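Local atomic coordinates of B- and T-lymphocyte attenuator (Mus musculus, PDB entry 1XAU), a protein that acts as an inhibitory receptor on lymphocytes, dampening antigen receptor signalling through the phosphatases SHP-1 and SHP-2 and binding the herpesvirus entry mediator TNFRSF14. Residues F32-P37 against F79-K84; L16-N21 against Y94-N99; K84-S89 against V110-R115. One frame throughout, in Å; residues are numbered along the deposited sequence.

The three contacts belong to the extracellular immunoglobulin domain, a two-sheet beta sandwich. Contact 1 pairs two strands of one sheet, and contact 2 lays the chain that crosses between the sheets against a strand of the other. Their centres are 12 Å apart, and a disulfide joins the two contacts, Cys36 SG to Cys96 SG at 2.0 Å. Contact 3 follows contact 1 directly, sharing Lys84, with centres 11 Å apart; Phe32 CD2 lies 3.9 Å from Ile86 CD1. Contacts 2 and 3 have centres 18 Å apart but meet in the second sheet, where Tyr94 N is 2.8 Å from Val110 O, a probable hydrogen bond. A cadmium ion lies about 6 Å from the side chain of Phe32.

Contact 1 of 3, residues F32-P37 against F79-K84; sequences FKIECP and FVLHFK
Phe32, Ile34 and Cys36 each give their backbone N-H to, and accept one at their carbonyl from, Phe83, Leu81 and Phe79 respectively, so all six donors and six acceptors of these pairs are satisfied across the contact. Phe83 N reaches Phe32 O at 2.8 Å, almost straight (173° at the hydrogen), while Cys36 N reaches Phe79 O at 2.7 Å. The return bond from Phe79 N to Cys36 O, 2.9 Å, comes from well above the carbonyl plane, 41° out of it. Leu81 O takes, besides the Ile34 N-H, a CA-H...O contact from Lys33 CA at 3.2 Å. On the buried face Ile34 CG1 runs beside Leu81 CB, 3.8 Å away, because chi1 of 56° places CG1 between the backbone N and the carbonyl carbon. Phe32 O lies in the plane of the Phe83 ring at its edge, 3.5 Å from Phe83 CD2. On the other face Val80 CG1 sits over the rim of one face of the His82 ring, whose NE2 is hydrogen-bonded to Ser69 OG. Antiparallel strands in this register, with Cys36 turned inward, are the paired B and E strands of an immunoglobulin sandwich.

Contact 2 of 3, residues L16-N21 against Y94-N99; sequences LNIKRN and YSCSTN
Leu16 reaches the peptide group between Cys96 and Ser97 over one of its faces. The methyl CD1 of Leu16 stands at a perpendicular height of about 3.0 Å over the plane of that peptide group. It is displaced from the carbonyl carbon toward the side of Cys96 O and Ser97 CA, and Leu16 CD1 is 3.6 Å from Cys96 C. No hydrogen bond joins the two segments; the branch rests on the peptide plane by van der Waals contact. The fit is close: Leu16 CD1 is 3.3 Å from Cys96 O and 3.5 Å from Ser97 CA, the latter tighter than ordinary van der Waals contact. With chi1 at -60°, CG of Leu16 sits beside its own backbone N, and the extended chi2 of -176° carries CD1 onward to the strand.

Sulfur is the second meeting point. Cys96 SG has Ile18 CD1 at 3.7 Å and Leu16 CB at 4.1 Å, so the two aliphatic side chains pack on one half of the disulfide to Cys36. Ser107 of strand 103-114 also touches both Leu16 and Ile18, and its OG takes the hydrogen bond from Cys96 N. Thr98 OG1, beyond the Leu16 methyl, is hydrogen-bonded to Asn46 O.

Strand 15-16 belongs to the sheet of 32-39, whereas strand 22-26 runs parallel to 103-114 in the other. Residues 16-21 therefore make the A-to-A' crossing between sheets seen in V- and I-set domains, packed here on the F-strand cysteine of the canonical immunoglobulin disulfide.

Contact 3 of 3, residues K84-S89 against V110-R115; sequences KPIHLS and VTIHVR
The E-F turn of the immunoglobulin sandwich closes here over the end of the G strand, with Ile86, His87 and Leu88 packing on Val114 and, in part, on Ile112. The touching parts run 69° apart and share no hydrogen bond, so the association rests on apolar packing and on methyl-to-carbonyl contacts. It lies toward one end of the sandwich, about 13 Å from the centre of the chain to the centre of the contact.

Ile86 and Val114 reach toward each other tip to tip, CD1 to CG2 at 3.8 Å. The same CD1 also meets Ile112 CG2, 4.0 Å off, where the two isoleucines cross at a slant. Ile86 can extend this far because its CG1 points away from its own N (chi1 -167°) and the chain continues outward. Phe32 lies against both isoleucines, which ties the turn to the sheet of strand 32-39.

Val114 is the most heavily covered residue of the contact. Both methyls turn toward the carbonyl oxygen of His87 from one side, with Val114 CG1 at 3.6 Å and CG2 at 3.7 Å from His87 O. Side chains further along the turn add polar fastenings: Asp90 OD2 accepts from His87 N, and Asn91 OD1 from Val114 N. Asp90 O in turn receives Tyr94 OH, the tyrosine corner common in immunoglobulin domains.

Leu88, at the start of a short 3-10 segment, completes the contact on its exposed side, where CD2 lies 3.5 Å from Val114 O.

Contact 1 of 3, residues F32-P37 against F79-K84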
ATOM      1  N   PHE A  32       6.473   2.943  10.779  1.00 15.53           N
ATOM      2  CA  PHE A  32       5.606   3.818   9.946  1.00 15.14           C
ATOM      3  C   PHE A  32       4.717   2.917   9.107  1.00 15.52           C
ATOM      4  O   PHE A  32       5.085   1.770   8.831  1.00 16.46           O
ATOM      5  CB  PHE A  32       6.486   4.631   8.992  1.00 16.25           C
ATOM      6  CG  PHE A  32       5.712   5.645   8.100  1.00 17.09           C
ATOM      7  CD1 PHE A  32       5.342   6.886   8.629  1.00 19.14           C
ATOM      8  CD2 PHE A  32       5.434   5.365   6.772  1.00 18.79           C
ATOM      9  CE1 PHE A  32       4.676   7.867   7.805  1.00 19.18           C
ATOM     10  CE2 PHE A  32       4.759   6.360   5.941  1.00 19.44           C
ATOM     11  CZ  PHE A  32       4.398   7.573   6.485  1.00 19.68           C
ATOM     12  N   LYS A  33       3.532   3.378   8.721  1.00 14.06           N
ATOM     13  CA  LYS A  33       2.726   2.545   7.877  1.00 14.19           C
ATOM     14  C   LYS A  33       1.989   3.334   6.793  1.00 14.81           C
ATOM     15  O   LYS A  33       1.796   4.570   6.948  1.00 15.01           O
ATOM     16  CB  LYS A  33       1.652   1.815   8.687  1.00 15.03           C
ATOM     17  CG  LYS A  33       0.656   2.727   9.484  1.00 16.77           C
ATOM     18  CD  LYS A  33      -0.401   1.887  10.262  1.00 18.74           C
ATOM     19  CE  LYS A  33      -1.209   2.895  11.171  1.00 20.90           C
ATOM     20  NZ  LYS A  33      -2.490   2.410  11.876  1.00 20.08           N
ATOM     21  N   ILE A  34       1.667   2.663   5.676  1.00 14.70           N
ATOM     22  CA  ILE A  34       0.794   3.288   4.690  1.00 16.14           C
ATOM     23  C   ILE A  34      -0.384   2.353   4.496  1.00 16.60           C
ATOM     24  O   ILE A  34      -0.328   1.151   4.770  1.00 16.46           O
ATOM     25  CB  ILE A  34       1.475   3.606   3.381  1.00 17.80           C
ATOM     26  CG1 ILE A  34       2.079   2.383   2.800  1.00 18.57           C
ATOM     27  CG2 ILE A  34       2.525   4.736   3.647  1.00 18.45           C
ATOM     28  CD1 ILE A  34       2.860   2.716   1.455  1.00 21.18           C
ATOM     29  N   GLU A  35      -1.483   2.937   4.067  1.00 17.24           N
ATOM     30  CA  GLU A  35      -2.724   2.189   4.041  1.00 17.30           C
ATOM     31  C   GLU A  35      -3.386   2.199   2.696  1.00 18.26           C
ATOM     32  O   GLU A  35      -3.413   3.231   2.034  1.00 17.39           O
ATOM     33  CB  GLU A  35      -3.683   2.888   4.998  1.00 19.50           C
ATOM     34  CG  GLU A  35      -3.196   2.897   6.452  1.00 22.68           C
ATOM     35  CD  GLU A  35      -4.219   3.473   7.396  1.00 25.62           C
ATOM     36  OE1 GLU A  35      -5.258   4.090   6.975  1.00 26.66           O
ATOM     37  OE2 GLU A  35      -3.986   3.289   8.590  1.00 27.31           O
ATOM     38  N   CYS A  36      -4.071   1.099   2.414  1.00 17.21           N
ATOM     39  CA  CYS A  36      -4.825   0.982   1.148  1.00 18.79           C
ATOM     40  C   CYS A  36      -6.249   0.572   1.495  1.00 18.79           C
ATOM     41  O   CYS A  36      -6.489  -0.601   1.740  1.00 18.73           O
ATOM     42  CB  CYS A  36      -4.107  -0.061   0.304  1.00 19.81           C
ATOM     43  SG  CYS A  36      -4.935  -0.787  -1.146  1.00 24.55           S
ATOM     44  N   PRO A  37      -7.181   1.519   1.602  1.00 19.59           N
ATOM     45  CA  PRO A  37      -8.586   1.155   1.927  1.00 19.73           C
ATOM     46  C   PRO A  37      -9.119   0.260   0.767  1.00 20.10           C
ATOM     47  O   PRO A  37      -8.849   0.535  -0.410  1.00 20.06           O
ATOM     48  CB  PRO A  37      -9.288   2.498   1.944  1.00 21.67           C
ATOM     49  CG  PRO A  37      -8.284   3.439   2.340  1.00 21.72           C
ATOM     50  CD  PRO A  37      -7.057   2.996   1.518  1.00 20.88           C
ATOM     51  N   PHE A  79      -5.895  -2.445   3.915  1.00 17.61           N
ATOM     52  CA  PHE A  79      -4.710  -3.294   3.749  1.00 16.68           C
ATOM     53  C   PHE A  79      -3.528  -2.382   4.063  1.00 17.19           C
ATOM     54  O   PHE A  79      -3.439  -1.297   3.533  1.00 17.92           O
ATOM     55  CB  PHE A  79      -4.628  -3.815   2.306  1.00 15.35           C
ATOM     56  CG  PHE A  79      -3.536  -4.726   2.083  1.00 15.88           C
ATOM     57  CD1 PHE A  79      -3.354  -5.827   2.909  1.00 16.91           C
ATOM     58  CD2 PHE A  79      -2.674  -4.522   0.977  1.00 15.97           C
ATOM     59  CE1 PHE A  79      -2.297  -6.746   2.655  1.00 16.74           C
ATOM     60  CE2 PHE A  79      -1.611  -5.428   0.696  1.00 16.51           C
ATOM     61  CZ  PHE A  79      -1.421  -6.531   1.551  1.00 18.45           C
ATOM     62  N   VAL A  80      -2.645  -2.810   4.943  1.00 15.31           N
ATOM     63  CA  VAL A  80      -1.588  -1.962   5.422  1.00 15.63           C
ATOM     64  C   VAL A  80      -0.191  -2.490   5.164  1.00 14.47           C
ATOM     65  O   VAL A  80       0.013  -3.701   5.249  1.00 14.81           O
ATOM     66  CB  VAL A  80      -1.804  -1.907   6.939  1.00 15.88           C
ATOM     67  CG1 VAL A  80      -0.904  -0.906   7.581  1.00 16.08           C
ATOM     68  CG2 VAL A  80      -3.297  -1.571   7.181  1.00 18.20           C
ATOM     69  N   LEU A  81       0.732  -1.592   4.872  1.00 14.39           N
ATOM     70  CA  LEU A  81       2.153  -1.912   4.689  1.00 13.16           C
ATOM     71  C   LEU A  81       2.845  -1.299   5.900  1.00 13.62           C
ATOM     72  O   LEU A  81       2.806  -0.067   6.112  1.00 15.33           O
ATOM     73  CB  LEU A  81       2.657  -1.326   3.356  1.00 12.93           C
ATOM     74  CG  LEU A  81       4.166  -1.556   3.167  1.00 13.56           C
ATOM     75  CD1 LEU A  81       4.399  -3.098   2.936  1.00 14.41           C
ATOM     76  CD2 LEU A  81       4.657  -0.726   1.957  1.00 13.91           C
ATOM     77  N   HIS A  82       3.569  -2.119   6.663  1.00 13.25           N
ATOM     78  CA  HIS A  82       4.239  -1.648   7.901  1.00 13.48           C
ATOM     79  C   HIS A  82       5.749  -1.667   7.739  1.00 14.17           C
ATOM     80  O   HIS A  82       6.316  -2.716   7.400  1.00 14.40           O
ATOM     81  CB  HIS A  82       3.956  -2.605   9.027  1.00 15.24           C
ATOM     82  CG  HIS A  82       2.505  -2.774   9.329  1.00 16.18           C
ATOM     83  ND1 HIS A  82       1.865  -2.043  10.294  1.00 17.81           N
ATOM     84  CD2 HIS A  82       1.597  -3.654   8.847  1.00 17.66           C
ATOM     85  CE1 HIS A  82       0.608  -2.466  10.394  1.00 17.59           C
ATOM     86  NE2 HIS A  82       0.420  -3.442   9.535  1.00 17.65           N
ATOM     87  N   PHE A  83       6.400  -0.551   7.975  1.00 12.87           N
ATOM     88  CA  PHE A  83       7.848  -0.472   7.901  1.00 14.52           C
ATOM     89  C   PHE A  83       8.333  -0.501   9.373  1.00 15.26           C
ATOM     90  O   PHE A  83       7.970   0.397  10.188  1.00 16.16           O
ATOM     91  CB  PHE A  83       8.281   0.879   7.308  1.00 13.67           C
ATOM     92  CG  PHE A  83       7.799   1.120   5.902  1.00 15.62           C
ATOM     93  CD1 PHE A  83       8.689   0.928   4.843  1.00 15.22           C
ATOM     94  CD2 PHE A  83       6.498   1.530   5.643  1.00 16.16           C
ATOM     95  CE1 PHE A  83       8.265   1.161   3.502  1.00 16.70           C
ATOM     96  CE2 PHE A  83       6.047   1.752   4.292  1.00 17.25           C
ATOM     97  CZ  PHE A  83       6.973   1.558   3.229  1.00 16.62           C
ATOM     98  N   LYS A  84       9.186  -1.467   9.700  1.00 16.38           N
ATOM     99  CA  LYS A  84       9.642  -1.691  11.068  1.00 17.93           C
ATOM    100  C   LYS A  84      11.147  -1.895  11.098  1.00 18.22           C
ATOM    101  O   LYS A  84      11.624  -3.048  11.137  1.00 17.38           O
ATOM    102  CB  LYS A  84       8.962  -2.969  11.600  1.00 20.01           C
ATOM    103  CG  LYS A  84       9.251  -3.280  13.097  1.00 22.46           C
ATOM    104  CD  LYS A  84       8.395  -4.446  13.634  1.00 26.34           C
ATOM    105  CE  LYS A  84       8.942  -4.918  15.051  1.00 28.09           C
ATOM    106  NZ  LYS A  84       7.841  -5.526  15.969  1.00 31.30           N
TER

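Contact 2 of 3, residues L16-N21 against Y94-N99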
ATOM      1  N   LEU A  16      -9.774   0.028  -4.901  1.00 19.82           N
ATOM      2  CA  LEU A  16      -8.611   0.283  -3.997  1.00 20.67           C
ATOM      3  C   LEU A  16      -8.630   1.814  -3.905  1.00 20.74           C
ATOM      4  O   LEU A  16      -8.518   2.531  -4.922  1.00 21.92           O
ATOM      5  CB  LEU A  16      -7.339  -0.245  -4.674  1.00 19.58           C
ATOM      6  CG  LEU A  16      -7.365  -1.723  -4.971  1.00 19.82           C
ATOM      7  CD1 LEU A  16      -5.999  -2.144  -5.560  1.00 20.62           C
ATOM      8  CD2 LEU A  16      -7.642  -2.543  -3.699  1.00 19.38           C
ATOM      9  N   ASN A  17      -8.830   2.298  -2.680  1.00 21.42           N
ATOM     10  CA  ASN A  17      -9.098   3.685  -2.451  1.00 22.18           C
ATOM     11  C   ASN A  17      -8.082   4.606  -1.768  1.00 23.03           C
ATOM     12  O   ASN A  17      -8.431   5.400  -0.910  1.00 23.47           O
ATOM     13  CB  ASN A  17     -10.470   3.785  -1.762  1.00 23.01           C
ATOM     14  CG  ASN A  17     -11.639   3.399  -2.711  1.00 24.94           C
ATOM     15  OD1 ASN A  17     -11.510   3.492  -3.924  1.00 24.16           O
ATOM     16  ND2 ASN A  17     -12.791   3.008  -2.149  1.00 25.37           N
ATOM     17  N   ILE A  18      -6.820   4.496  -2.148  1.00 22.20           N
ATOM     18  CA  ILE A  18      -5.826   5.444  -1.638  1.00 22.51           C
ATOM     19  C   ILE A  18      -6.282   6.765  -2.317  1.00 24.01           C
ATOM     20  O   ILE A  18      -6.648   6.732  -3.495  1.00 23.68           O
ATOM     21  CB  ILE A  18      -4.456   5.035  -2.177  1.00 22.16           C
ATOM     22  CG1 ILE A  18      -3.992   3.793  -1.415  1.00 20.90           C
ATOM     23  CG2 ILE A  18      -3.411   6.210  -2.086  1.00 22.44           C
ATOM     24  CD1 ILE A  18      -2.635   3.251  -1.924  1.00 19.61           C
ATOM     25  N   LYS A  19      -6.260   7.886  -1.606  1.00 25.79           N
ATOM     26  CA  LYS A  19      -6.636   9.170  -2.233  1.00 28.55           C
ATOM     27  C   LYS A  19      -5.631   9.627  -3.251  1.00 28.68           C
ATOM     28  O   LYS A  19      -4.429   9.433  -3.054  1.00 28.39           O
ATOM     29  CB  LYS A  19      -6.763  10.259  -1.174  1.00 31.09           C
ATOM     30  CG  LYS A  19      -8.159  10.306  -0.553  1.00 34.64           C
ATOM     31  CD  LYS A  19      -8.270  11.470   0.459  1.00 36.93           C
ATOM     32  CE  LYS A  19      -9.081  12.630  -0.131  1.00 38.42           C
ATOM     33  NZ  LYS A  19     -10.480  12.172  -0.616  1.00 39.95           N
ATOM     34  N   ARG A  20      -6.110  10.273  -4.311  1.00 29.18           N
ATOM     35  CA  ARG A  20      -5.229  10.774  -5.367  1.00 30.77           C
ATOM     36  C   ARG A  20      -4.243  11.777  -4.788  1.00 30.48           C
ATOM     37  O   ARG A  20      -4.574  12.493  -3.881  1.00 29.64           O
ATOM     38  CB  ARG A  20      -6.049  11.468  -6.451  1.00 32.37           C
ATOM     39  CG  ARG A  20      -5.332  11.592  -7.784  1.00 35.06           C
ATOM     40  CD  ARG A  20      -6.116  12.578  -8.687  1.00 38.41           C
ATOM     41  NE  ARG A  20      -6.695  11.944  -9.872  1.00 40.75           N
ATOM     42  CZ  ARG A  20      -5.996  11.286 -10.803  1.00 42.15           C
ATOM     43  NH1 ARG A  20      -4.669  11.175 -10.678  1.00 43.69           N
ATOM     44  NH2 ARG A  20      -6.625  10.703 -11.839  1.00 42.79           N
ATOM     45  N   ASN A  21      -3.023  11.788  -5.268  1.00 31.29           N
ATOM     46  CA  ASN A  21      -2.093  12.804  -4.765  1.00 32.32           C
ATOM     47  C   ASN A  21      -1.767  12.618  -3.290  1.00 30.57           C
ATOM     48  O   ASN A  21      -1.443  13.567  -2.624  1.00 31.19           O
ATOM     49  CB  ASN A  21      -2.785  14.154  -5.004  1.00 35.26           C
ATOM     50  CG  ASN A  21      -2.018  15.345  -4.460  1.00 39.04           C
ATOM     51  OD1 ASN A  21      -0.802  15.524  -4.760  1.00 41.36           O
ATOM     52  ND2 ASN A  21      -2.726  16.208  -3.662  1.00 40.34           N
ATOM     53  N   TYR A  94       4.335   4.425  -3.728  1.00 14.57           N
ATOM     54  CA  TYR A  94       3.787   3.087  -3.511  1.00 12.92           C
ATOM     55  C   TYR A  94       2.322   3.009  -4.022  1.00 13.43           C
ATOM     56  O   TYR A  94       1.635   4.011  -4.084  1.00 13.14           O
ATOM     57  CB  TYR A  94       3.788   2.820  -1.990  1.00 12.95           C
ATOM     58  CG  TYR A  94       5.188   2.744  -1.388  1.00 14.13           C
ATOM     59  CD1 TYR A  94       5.780   1.514  -1.211  1.00 14.04           C
ATOM     60  CD2 TYR A  94       5.903   3.897  -1.048  1.00 13.81           C
ATOM     61  CE1 TYR A  94       7.065   1.405  -0.684  1.00 14.61           C
ATOM     62  CE2 TYR A  94       7.222   3.819  -0.537  1.00 14.02           C
ATOM     63  CZ  TYR A  94       7.778   2.541  -0.362  1.00 14.59           C
ATOM     64  OH  TYR A  94       9.054   2.298   0.169  1.00 15.35           O
ATOM     65  N   SER A  95       1.854   1.835  -4.373  1.00 14.19           N
ATOM     66  CA  SER A  95       0.423   1.699  -4.776  1.00 15.12           C
ATOM     67  C   SER A  95       0.062   0.272  -4.424  1.00 15.79           C
ATOM     68  O   SER A  95       0.967  -0.559  -4.190  1.00 16.51           O
ATOM     69  CB  SER A  95       0.225   1.926  -6.316  1.00 16.34           C
ATOM     70  OG  SER A  95       0.966   0.966  -7.078  1.00 18.20           O
ATOM     71  N   CYS A  96      -1.234  -0.058  -4.419  1.00 17.12           N
ATOM     72  CA  CYS A  96      -1.647  -1.434  -4.136  1.00 17.18           C
ATOM     73  C   CYS A  96      -2.433  -1.923  -5.388  1.00 18.58           C
ATOM     74  O   CYS A  96      -2.946  -1.106  -6.177  1.00 16.97           O
ATOM     75  CB  CYS A  96      -2.477  -1.500  -2.780  1.00 18.50           C
ATOM     76  SG  CYS A  96      -3.780  -0.189  -2.731  1.00 22.37           S
ATOM     77  N   SER A  97      -2.461  -3.226  -5.618  1.00 19.46           N
ATOM     78  CA  SER A  97      -3.179  -3.718  -6.810  1.00 20.45           C
ATOM     79  C   SER A  97      -3.691  -5.098  -6.502  1.00 22.06           C
ATOM     80  O   SER A  97      -3.275  -5.752  -5.534  1.00 20.09           O
ATOM     81  CB  SER A  97      -2.293  -3.815  -8.071  1.00 22.34           C
ATOM     82  OG  SER A  97      -1.109  -4.501  -7.742  1.00 26.34           O
ATOM     83  N   THR A  98      -4.615  -5.558  -7.335  1.00 22.96           N
ATOM     84  CA  THR A  98      -5.103  -6.876  -7.100  1.00 26.58           C
ATOM     85  C   THR A  98      -5.579  -7.409  -8.451  1.00 29.33           C
ATOM     86  O   THR A  98      -5.997  -6.642  -9.295  1.00 28.60           O
ATOM     87  CB  THR A  98      -6.265  -6.886  -6.054  1.00 26.90           C
ATOM     88  OG1 THR A  98      -6.699  -8.249  -5.857  1.00 28.99           O
ATOM     89  CG2 THR A  98      -7.465  -6.121  -6.550  1.00 27.40           C
ATOM     90  N   ASN A  99      -5.459  -8.714  -8.641  1.00 33.77           N
ATOM     91  CA  ASN A  99      -5.940  -9.407  -9.852  1.00 38.17           C
ATOM     92  C   ASN A  99      -7.121 -10.079  -9.153  1.00 40.43           C
ATOM     93  O   ASN A  99      -6.932 -10.969  -8.292  1.00 40.46           O
ATOM     94  CB  ASN A  99      -4.936 -10.479 -10.332  1.00 40.29           C
ATOM     95  CG  ASN A  99      -3.581  -9.903 -10.663  1.00 42.91           C
ATOM     96  OD1 ASN A  99      -3.469  -8.695 -11.000  1.00 44.67           O
ATOM     97  ND2 ASN A  99      -2.522 -10.748 -10.603  1.00 43.83           N
TER

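Contact 3 of 3, residues K84-S89 against V110-R115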
ATOM      1  N   LYS A  84       9.186  -1.467   9.700  1.00 16.38           N
ATOM      2  CA  LYS A  84       9.642  -1.691  11.068  1.00 17.93           C
ATOM      3  C   LYS A  84      11.147  -1.895  11.098  1.00 18.22           C
ATOM      4  O   LYS A  84      11.624  -3.048  11.137  1.00 17.38           O
ATOM      5  CB  LYS A  84       8.962  -2.969  11.600  1.00 20.01           C
ATOM      6  CG  LYS A  84       9.251  -3.280  13.097  1.00 22.46           C
ATOM      7  CD  LYS A  84       8.395  -4.446  13.634  1.00 26.34           C
ATOM      8  CE  LYS A  84       8.942  -4.918  15.051  1.00 28.09           C
ATOM      9  NZ  LYS A  84       7.841  -5.526  15.969  1.00 31.30           N
ATOM     10  N   PRO A  85      11.905  -0.804  11.051  1.00 18.23           N
ATOM     11  CA  PRO A  85      11.420   0.582  10.971  1.00 18.14           C
ATOM     12  C   PRO A  85      11.579   1.018   9.534  1.00 18.06           C
ATOM     13  O   PRO A  85      12.101   0.256   8.721  1.00 17.17           O
ATOM     14  CB  PRO A  85      12.441   1.344  11.827  1.00 19.84           C
ATOM     15  CG  PRO A  85      13.723   0.659  11.492  1.00 18.60           C
ATOM     16  CD  PRO A  85      13.349  -0.853  11.357  1.00 18.90           C
ATOM     17  N   ILE A  86      11.215   2.262   9.242  1.00 17.26           N
ATOM     18  CA  ILE A  86      11.399   2.817   7.933  1.00 17.89           C
ATOM     19  C   ILE A  86      12.836   3.356   7.746  1.00 18.60           C
ATOM     20  O   ILE A  86      13.514   3.734   8.740  1.00 20.00           O
ATOM     21  CB  ILE A  86      10.365   3.912   7.641  1.00 16.56           C
ATOM     22  CG1 ILE A  86      10.449   4.201   6.133  1.00 16.51           C
ATOM     23  CG2 ILE A  86      10.656   5.182   8.475  1.00 15.55           C
ATOM     24  CD1 ILE A  86       9.167   4.854   5.704  1.00 17.70           C
ATOM     25  N   HIS A  87      13.344   3.270   6.524  1.00 18.38           N
ATOM     26  CA  HIS A  87      14.717   3.707   6.266  1.00 20.16           C
ATOM     27  C   HIS A  87      14.766   4.735   5.167  1.00 19.60           C
ATOM     28  O   HIS A  87      13.813   4.891   4.381  1.00 18.12           O
ATOM     29  CB  HIS A  87      15.604   2.532   5.794  1.00 21.57           C
ATOM     30  CG  HIS A  87      15.475   1.279   6.599  1.00 24.25           C
ATOM     31  ND1 HIS A  87      14.733   0.185   6.170  1.00 26.73           N
ATOM     32  CD2 HIS A  87      15.990   0.935   7.805  1.00 25.24           C
ATOM     33  CE1 HIS A  87      14.793  -0.768   7.091  1.00 26.59           C
ATOM     34  NE2 HIS A  87      15.551  -0.335   8.087  1.00 26.30           N
ATOM     35  N   LEU A  88      15.899   5.447   5.039  1.00 20.84           N
ATOM     36  CA  LEU A  88      15.990   6.393   3.925  1.00 21.55           C
ATOM     37  C   LEU A  88      15.713   5.752   2.586  1.00 21.71           C
ATOM     38  O   LEU A  88      15.064   6.386   1.710  1.00 21.57           O
ATOM     39  CB  LEU A  88      17.403   7.086   3.845  1.00 23.18           C
ATOM     40  CG  LEU A  88      17.648   8.049   5.014  1.00 25.13           C
ATOM     41  CD1 LEU A  88      19.226   8.328   5.162  1.00 25.38           C
ATOM     42  CD2 LEU A  88      16.883   9.384   4.752  1.00 26.91           C
ATOM     43  N   SER A  89      16.180   4.528   2.387  1.00 21.27           N
ATOM     44  CA  SER A  89      15.990   3.842   1.118  1.00 21.70           C
ATOM     45  C   SER A  89      14.500   3.548   0.789  1.00 21.20           C
ATOM     46  O   SER A  89      14.169   3.116  -0.349  1.00 20.75           O
ATOM     47  CB  SER A  89      16.748   2.501   1.093  1.00 23.39           C
ATOM     48  OG  SER A  89      16.354   1.734   2.201  1.00 24.56           O
ATOM     49  N   VAL A 110       0.828   6.674  -3.262  1.00 19.54           N
ATOM     50  CA  VAL A 110       1.138   7.478  -2.065  1.00 19.61           C
ATOM     51  C   VAL A 110       2.639   7.673  -2.132  1.00 19.30           C
ATOM     52  O   VAL A 110       3.394   6.711  -2.323  1.00 19.83           O
ATOM     53  CB  VAL A 110       0.660   6.815  -0.712  1.00 20.11           C
ATOM     54  CG1 VAL A 110       0.971   5.372  -0.666  1.00 20.68           C
ATOM     55  CG2 VAL A 110       1.261   7.552   0.487  1.00 19.84           C
ATOM     56  N   THR A 111       3.099   8.913  -1.980  1.00 17.45           N
ATOM     57  CA  THR A 111       4.542   9.181  -2.072  1.00 17.62           C
ATOM     58  C   THR A 111       5.022   9.374  -0.649  1.00 16.88           C
ATOM     59  O   THR A 111       4.405  10.170   0.090  1.00 17.38           O
ATOM     60  CB  THR A 111       4.735  10.538  -2.785  1.00 19.16           C
ATOM     61  OG1 THR A 111       4.297  10.370  -4.127  1.00 22.53           O
ATOM     62  CG2 THR A 111       6.190  10.978  -2.802  1.00 20.04           C
ATOM     63  N   ILE A 112       6.084   8.663  -0.256  1.00 16.58           N
ATOM     64  CA  ILE A 112       6.617   8.812   1.117  1.00 17.31           C
ATOM     65  C   ILE A 112       7.974   9.477   0.997  1.00 17.80           C
ATOM     66  O   ILE A 112       8.807   9.067   0.184  1.00 17.69           O
ATOM     67  CB  ILE A 112       6.839   7.399   1.770  1.00 17.01           C
ATOM     68  CG1 ILE A 112       5.481   6.682   1.763  1.00 16.87           C
ATOM     69  CG2 ILE A 112       7.467   7.532   3.208  1.00 18.63           C
ATOM     70  CD1 ILE A 112       4.363   7.568   2.332  1.00 17.65           C
ATOM     71  N   HIS A 113       8.213  10.476   1.810  1.00 17.87           N
ATOM     72  CA  HIS A 113       9.494  11.128   1.760  1.00 18.26           C
ATOM     73  C   HIS A 113      10.073  10.847   3.157  1.00 18.67           C
ATOM     74  O   HIS A 113       9.437  11.179   4.130  1.00 19.06           O
ATOM     75  CB  HIS A 113       9.301  12.630   1.569  1.00 20.27           C
ATOM     76  CG  HIS A 113      10.530  13.422   1.866  1.00 21.93           C
ATOM     77  ND1 HIS A 113      11.743  13.162   1.276  1.00 24.80           N
ATOM     78  CD2 HIS A 113      10.745  14.440   2.722  1.00 23.53           C
ATOM     79  CE1 HIS A 113      12.664  13.966   1.762  1.00 23.88           C
ATOM     80  NE2 HIS A 113      12.081  14.760   2.643  1.00 24.70           N
ATOM     81  N   VAL A 114      11.260  10.265   3.228  1.00 18.71           N
ATOM     82  CA  VAL A 114      11.865   9.912   4.531  1.00 19.18           C
ATOM     83  C   VAL A 114      13.007  10.875   4.842  1.00 20.85           C
ATOM     84  O   VAL A 114      13.934  11.044   4.026  1.00 20.91           O
ATOM     85  CB  VAL A 114      12.385   8.500   4.462  1.00 18.39           C
ATOM     86  CG1 VAL A 114      12.933   8.064   5.874  1.00 18.80           C
ATOM     87  CG2 VAL A 114      11.228   7.510   4.040  1.00 18.46           C
ATOM     88  N   ARG A 115      12.898  11.529   5.981  1.00 21.62           N
ATOM     89  CA  ARG A 115      13.896  12.525   6.474  1.00 23.92           C
ATOM     90  C   ARG A 115      14.880  11.920   7.489  1.00 24.14           C
ATOM     91  O   ARG A 115      14.480  11.009   8.258  1.00 23.66           O
ATOM     92  CB  ARG A 115      13.114  13.675   7.114  1.00 24.24           C
ATOM     93  CG  ARG A 115      11.943  14.207   6.277  1.00 26.87           C
ATOM     94  CD  ARG A 115      10.921  15.019   7.175  1.00 28.64           C
ATOM     95  NE  ARG A 115       9.981  14.132   7.872  1.00 27.68           N
ATOM     96  CZ  ARG A 115       8.833  14.525   8.424  1.00 29.03           C
ATOM     97  NH1 ARG A 115       8.473  15.815   8.361  1.00 28.24           N
ATOM     98  NH2 ARG A 115       8.026  13.625   9.048  1.00 28.24           N
TER